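Hypothetical protein (Staphylococcus aureus subsp. aureus, PDB 2IL5) is of unknown function but belongs to the Activator of Hsp90 ATPase homolog 1-like family, whose Bet v 1-like fold suggests that it may bind a hydrophobic ligand. Local coordinates at residues 132-136 against 137-141; 145-148 against 149-153. All blocks are in the same frame, centred on the assembly; numbering follows the deposited sequence.

Interaction 1 (132-136 against 137-141); sequences RRFTN and LEYKQ
Glu-138 lays its CB over the centre of the Phe-134 ring, 3.9 Å from CB to the ring centroid and almost on the ring normal, a CH-pi contact on one face. At the ring's edge, in its plane, sits CD1 of Tyr-139, 4.0 Å from Phe-134 CD2. The carboxylate of Glu-138 does not lie flat on the phenyl group; the two planes are turned 45° apart, and OE1 runs past the rim near Phe-134 CD1. OE1 also reaches the backbone of Thr-135, whose N donates to Glu-138 OE1 over 2.9 Å in a nearly straight bond, meeting the oxygen on its anti side and 23° out of the carboxylate plane. In return Glu-138 N donates to Thr-135 OG1 (3.0 Å). The reciprocal pair is a capping box, with Thr-135 as N-cap of the long C-terminal helix 136-166. With chi1 at 64°, Thr-135 holds OG1 between its own N and carbonyl carbon, turned to meet the first turn. A water donates to both Arg-133 O and Glu-138 OE1, which adds a second bond at OE1 to that from Thr-135 N and ties the loop to the helix start. Behind the cap the helical ladder begins, Tyr-139 N to Thr-135 O and Lys-140 N to Asn-136 O. The Tyr-139 side chain leads away from the loop, and its hydroxyl hydrogen-bonds with Val-128 O and Glu-12 N at the ends of two adjacent strands.

Interaction 2 (145-148 against 149-153); sequences EYHD and AMVHG
Glu-145 meets the next turn through its backbone, its O accepting from Ala-149 N, one of the run of i to i+4 bonds that continues the alpha-helix through these residues. Tyr-146 comes next: its ring takes CG of Met-150, a selenomethionine, over one face, 3.7 Å above the plane and displaced toward the rim. The bent Met-150 chain (chi2 -62°) then sets SE obliquely to the ring, 4.5 Å from SE to the Tyr-146 ring centroid, a Met-aromatic contact, while CE reaches Tyr-146 CE1. His-147 repeats the i to i+4 scheme with a smaller partner. With CG anti to the backbone N (chi1 178°), it carries its imidazole alongside the next turn, where Val-151 CG2 lies over a face, 3.4 Å from His-147 CE1. His-147 ND1 donates in the ring plane to Asp-148 OD1, a nearly straight 3.3 Å bond that should help fix the ring's rotation. Asp-148 OD1 also forms a salt bridge with Lys-144. The helix packs on the antiparallel sheet: Tyr-146 rests on Val-14 and Val-128 with its OH bonded to Ser-126 and Tyr-124, Met-150 touches Val-16 and Tyr-124, and His-147 and Val-151 both lean on Val-16 of strand 12-22.

Both contacts belong to helix 136-166: interaction 1 caps its N-terminal end, and interaction 2 lies further along, their centres 18 Å apart and without direct contact between them. The centre of the cap is peripheral, about 27 Å from the centre of the chain, whereas the centre of interaction 2 lies about 12 Å from it. A bound sodium ion is about 10 Å from the side chain of Tyr-146, too far to touch it. Strands 12-22 and 118-128 connect the two contacts, since Tyr-139 is anchored at their ends and Tyr-146 and Met-150 lie against both. A long C-terminal helix across an antiparallel sheet is the hallmark of Bet v 1-like proteins, many of which hold a ligand between the two.

Interaction 1 (132-136 against 137-141)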
loop_
_atom_site.group_PDB
_atom_site.type_symbol
_atom_site.label_atom_id
_atom_site.label_comp_id
_atom_site.label_asym_id
_atom_site.label_seq_id
_atom_site.Cartn_x
_atom_site.Cartn_y
_atom_site.Cartn_z
ATOM N N ARG A 132 -10.276 -22.815 11.831
ATOM C CA ARG A 132 -10.833 -23.894 12.642
ATOM C C ARG A 132 -9.777 -24.843 13.223
ATOM O O ARG A 132 -8.999 -25.441 12.471
ATOM C CB ARG A 132 -11.785 -24.698 11.803
ATOM C CG ARG A 132 -13.067 -23.957 11.459
ATOM C CD ARG A 132 -14.007 -24.892 10.735
ATOM N NE ARG A 132 -15.176 -24.177 10.253
ATOM C CZ ARG A 132 -16.107 -24.700 9.459
ATOM N NH1 ARG A 132 -16.026 -25.945 9.040
ATOM N NH2 ARG A 132 -17.136 -23.971 9.102
ATOM N N ARG A 133 -9.765 -24.972 14.566
ATOM C CA ARG A 133 -8.958 -25.982 15.274
ATOM C C ARG A 133 -7.443 -25.727 15.221
ATOM O O ARG A 133 -6.628 -26.625 15.486
ATOM C CB ARG A 133 -9.326 -27.403 14.809
ATOM C CG ARG A 133 -10.843 -27.733 14.940
ATOM C CD ARG A 133 -11.236 -29.001 14.166
ATOM N NE ARG A 133 -9.998 -29.637 13.760
ATOM C CZ ARG A 133 -9.504 -29.741 12.533
ATOM N NH1 ARG A 133 -10.149 -29.333 11.444
ATOM N NH2 ARG A 133 -8.307 -30.273 12.433
ATOM N N PHE A 134 -7.076 -24.497 14.871
ATOM C CA PHE A 134 -5.679 -24.080 14.785
ATOM C C PHE A 134 -5.036 -24.068 16.176
ATOM O O PHE A 134 -5.575 -23.477 17.130
ATOM C CB PHE A 134 -5.579 -22.661 14.171
ATOM C CG PHE A 134 -4.963 -22.608 12.777
ATOM C CD1 PHE A 134 -4.935 -23.727 11.959
ATOM C CD2 PHE A 134 -4.470 -21.402 12.276
ATOM C CE1 PHE A 134 -4.394 -23.658 10.695
ATOM C CE2 PHE A 134 -3.932 -21.318 10.982
ATOM C CZ PHE A 134 -3.878 -22.438 10.204
ATOM N N THR A 135 -3.881 -24.714 16.283
ATOM C CA THR A 135 -3.095 -24.637 17.502
ATOM C C THR A 135 -2.463 -23.270 17.581
ATOM O O THR A 135 -2.461 -22.551 16.597
ATOM C CB THR A 135 -1.987 -25.678 17.541
ATOM O OG1 THR A 135 -1.069 -25.392 16.478
ATOM C CG2 THR A 135 -2.560 -27.170 17.459
ATOM N N ASN A 136 -1.949 -22.910 18.758
ATOM C CA ASN A 136 -1.305 -21.622 18.952
ATOM C C ASN A 136 -0.146 -21.476 17.977
ATOM O O ASN A 136 0.080 -20.414 17.420
ATOM C CB ASN A 136 -0.801 -21.468 20.381
ATOM C CG ASN A 136 -1.900 -21.174 21.379
ATOM O OD1 ASN A 136 -1.651 -21.134 22.589
ATOM N ND2 ASN A 136 -3.101 -20.903 20.895
ATOM N N LEU A 137 0.553 -22.574 17.743
ATOM C CA LEU A 137 1.712 -22.590 16.870
ATOM C C LEU A 137 1.321 -22.423 15.422
ATOM O O LEU A 137 1.935 -21.652 14.690
ATOM C CB LEU A 137 2.480 -23.909 17.068
ATOM C CG LEU A 137 3.884 -23.933 16.465
ATOM C CD1 LEU A 137 4.753 -22.798 17.029
ATOM C CD2 LEU A 137 4.543 -25.305 16.666
ATOM N N GLU A 138 0.306 -23.147 14.995
ATOM C CA GLU A 138 -0.172 -23.034 13.626
ATOM C C GLU A 138 -0.614 -21.623 13.275
ATOM O O GLU A 138 -0.338 -21.168 12.179
ATOM C CB GLU A 138 -1.304 -24.034 13.337
ATOM C CG GLU A 138 -0.862 -25.463 13.373
ATOM C CD GLU A 138 -2.015 -26.431 13.359
ATOM O OE1 GLU A 138 -3.064 -26.137 13.936
ATOM O OE2 GLU A 138 -1.864 -27.514 12.784
ATOM N N TYR A 139 -1.300 -20.958 14.193
ATOM C CA TYR A 139 -1.758 -19.581 14.010
ATOM C C TYR A 139 -0.604 -18.578 13.921
ATOM O O TYR A 139 -0.579 -17.665 13.081
ATOM C CB TYR A 139 -2.674 -19.173 15.164
ATOM C CG TYR A 139 -3.389 -17.900 14.827
ATOM C CD1 TYR A 139 -3.870 -17.685 13.522
ATOM C CD2 TYR A 139 -3.527 -16.871 15.762
ATOM C CE1 TYR A 139 -4.474 -16.520 13.171
ATOM C CE2 TYR A 139 -4.159 -15.694 15.413
ATOM C CZ TYR A 139 -4.629 -15.539 14.105
ATOM O OH TYR A 139 -5.305 -14.405 13.747
ATOM N N LYS A 140 0.350 -18.758 14.819
ATOM C CA LYS A 140 1.536 -17.985 14.826
ATOM C C LYS A 140 2.339 -18.155 13.528
ATOM O O LYS A 140 2.820 -17.169 12.985
ATOM C CB LYS A 140 2.330 -18.278 16.091
ATOM C CG LYS A 140 3.849 -18.151 15.964
ATOM C CD LYS A 140 4.493 -17.758 17.326
ATOM C CE LYS A 140 6.017 -17.646 17.176
ATOM N NZ LYS A 140 6.635 -16.699 18.140
ATOM N N GLN A 141 2.445 -19.385 13.023
ATOM C CA GLN A 141 3.072 -19.646 11.740
ATOM C C GLN A 141 2.357 -19.017 10.543
ATOM O O GLN A 141 3.021 -18.546 9.633
ATOM C CB GLN A 141 3.353 -21.170 11.540
ATOM C CG GLN A 141 4.293 -21.708 12.685
ATOM C CD GLN A 141 4.555 -23.264 12.749
ATOM O OE1 GLN A 141 5.664 -23.684 13.145
ATOM N NE2 GLN A 141 3.541 -24.095 12.407
HETATM O O HOH W 1 -5.345 -27.889 13.205
#

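Interaction 2 (145-148 against 149-153)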
loop_
_atom_site.group_PDB
_atom_site.type_symbol
_atom_site.label_atom_id
_atom_site.label_comp_id
_atom_site.label_asym_id
_atom_site.label_seq_id
_atom_site.Cartn_x
_atom_site.Cartn_y
_atom_site.Cartn_z
ATOM N N GLU A 145 4.031 -16.086 8.050
ATOM C CA GLU A 145 3.990 -16.267 6.587
ATOM C C GLU A 145 3.304 -15.081 5.923
ATOM O O GLU A 145 3.743 -14.592 4.888
ATOM C CB GLU A 145 3.207 -17.543 6.207
ATOM C CG GLU A 145 4.007 -18.781 5.942
ATOM C CD GLU A 145 3.365 -20.074 6.504
ATOM O OE1 GLU A 145 2.113 -20.262 6.435
ATOM O OE2 GLU A 145 4.141 -20.901 7.038
ATOM N N TYR A 146 2.174 -14.694 6.490
ATOM C CA TYR A 146 1.412 -13.532 6.025
ATOM C C TYR A 146 2.218 -12.200 6.124
ATOM O O TYR A 146 2.280 -11.447 5.157
ATOM C CB TYR A 146 0.032 -13.440 6.740
ATOM C CG TYR A 146 -0.795 -12.328 6.194
ATOM C CD1 TYR A 146 -1.376 -12.423 4.925
ATOM C CD2 TYR A 146 -0.953 -11.145 6.910
ATOM C CE1 TYR A 146 -2.116 -11.365 4.403
ATOM C CE2 TYR A 146 -1.674 -10.075 6.394
ATOM C CZ TYR A 146 -2.258 -10.183 5.152
ATOM O OH TYR A 146 -3.000 -9.118 4.661
ATOM N N HIS A 147 2.859 -11.957 7.259
ATOM C CA HIS A 147 3.754 -10.847 7.467
ATOM C C HIS A 147 4.882 -10.792 6.442
ATOM O O HIS A 147 5.160 -9.724 5.898
ATOM C CB HIS A 147 4.375 -10.907 8.866
ATOM C CG HIS A 147 5.367 -9.806 9.136
ATOM N ND1 HIS A 147 6.706 -9.922 8.824
ATOM C CD2 HIS A 147 5.218 -8.575 9.687
ATOM C CE1 HIS A 147 7.338 -8.809 9.166
ATOM N NE2 HIS A 147 6.461 -7.976 9.691
ATOM N N ASP A 148 5.564 -11.920 6.218
ATOM C CA ASP A 148 6.686 -11.963 5.288
ATOM C C ASP A 148 6.250 -11.753 3.830
ATOM O O ASP A 148 6.995 -11.159 3.044
ATOM C CB ASP A 148 7.469 -13.291 5.418
ATOM C CG ASP A 148 8.168 -13.442 6.765
ATOM O OD1 ASP A 148 8.311 -12.447 7.527
ATOM O OD2 ASP A 148 8.607 -14.565 7.057
ATOM N N ALA A 149 5.078 -12.267 3.481
ATOM C CA ALA A 149 4.461 -12.056 2.184
ATOM C C ALA A 149 4.125 -10.574 1.935
ATOM O O ALA A 149 4.327 -10.051 0.825
ATOM C CB ALA A 149 3.171 -12.927 2.038
HETATM N N MSE A 150 3.556 -9.930 2.946
HETATM C CA MSE A 150 3.276 -8.480 2.907
HETATM C C MSE A 150 4.514 -7.598 2.873
HETATM O O MSE A 150 4.542 -6.650 2.130
HETATM C CB MSE A 150 2.341 -8.070 4.051
HETATM C CG MSE A 150 1.022 -8.810 3.973
HETATM SE SE MSE A 150 -0.067 -8.495 2.360
HETATM C CE MSE A 150 0.077 -10.227 1.454
ATOM N N VAL A 151 5.527 -7.909 3.674
ATOM C CA VAL A 151 6.797 -7.232 3.603
ATOM C C VAL A 151 7.331 -7.296 2.175
ATOM O O VAL A 151 7.688 -6.273 1.592
ATOM C CB VAL A 151 7.815 -7.839 4.608
ATOM C CG1 VAL A 151 9.246 -7.346 4.324
ATOM C CG2 VAL A 151 7.432 -7.474 6.008
ATOM N N HIS A 152 7.373 -8.493 1.599
ATOM C CA HIS A 152 7.899 -8.710 0.252
ATOM C C HIS A 152 7.049 -8.012 -0.818
ATOM O O HIS A 152 7.571 -7.373 -1.681
ATOM C CB HIS A 152 8.007 -10.213 -0.011
ATOM C CG HIS A 152 8.465 -10.559 -1.395
ATOM N ND1 HIS A 152 9.777 -10.419 -1.804
ATOM C CD2 HIS A 152 7.786 -11.040 -2.467
ATOM C CE1 HIS A 152 9.893 -10.820 -3.059
ATOM N NE2 HIS A 152 8.699 -11.197 -3.486
ATOM N N GLY A 153 5.729 -8.112 -0.729
ATOM C CA GLY A 153 4.859 -7.474 -1.701
ATOM C C GLY A 153 4.952 -5.958 -1.675
ATOM O O GLY A 153 4.930 -5.336 -2.732
#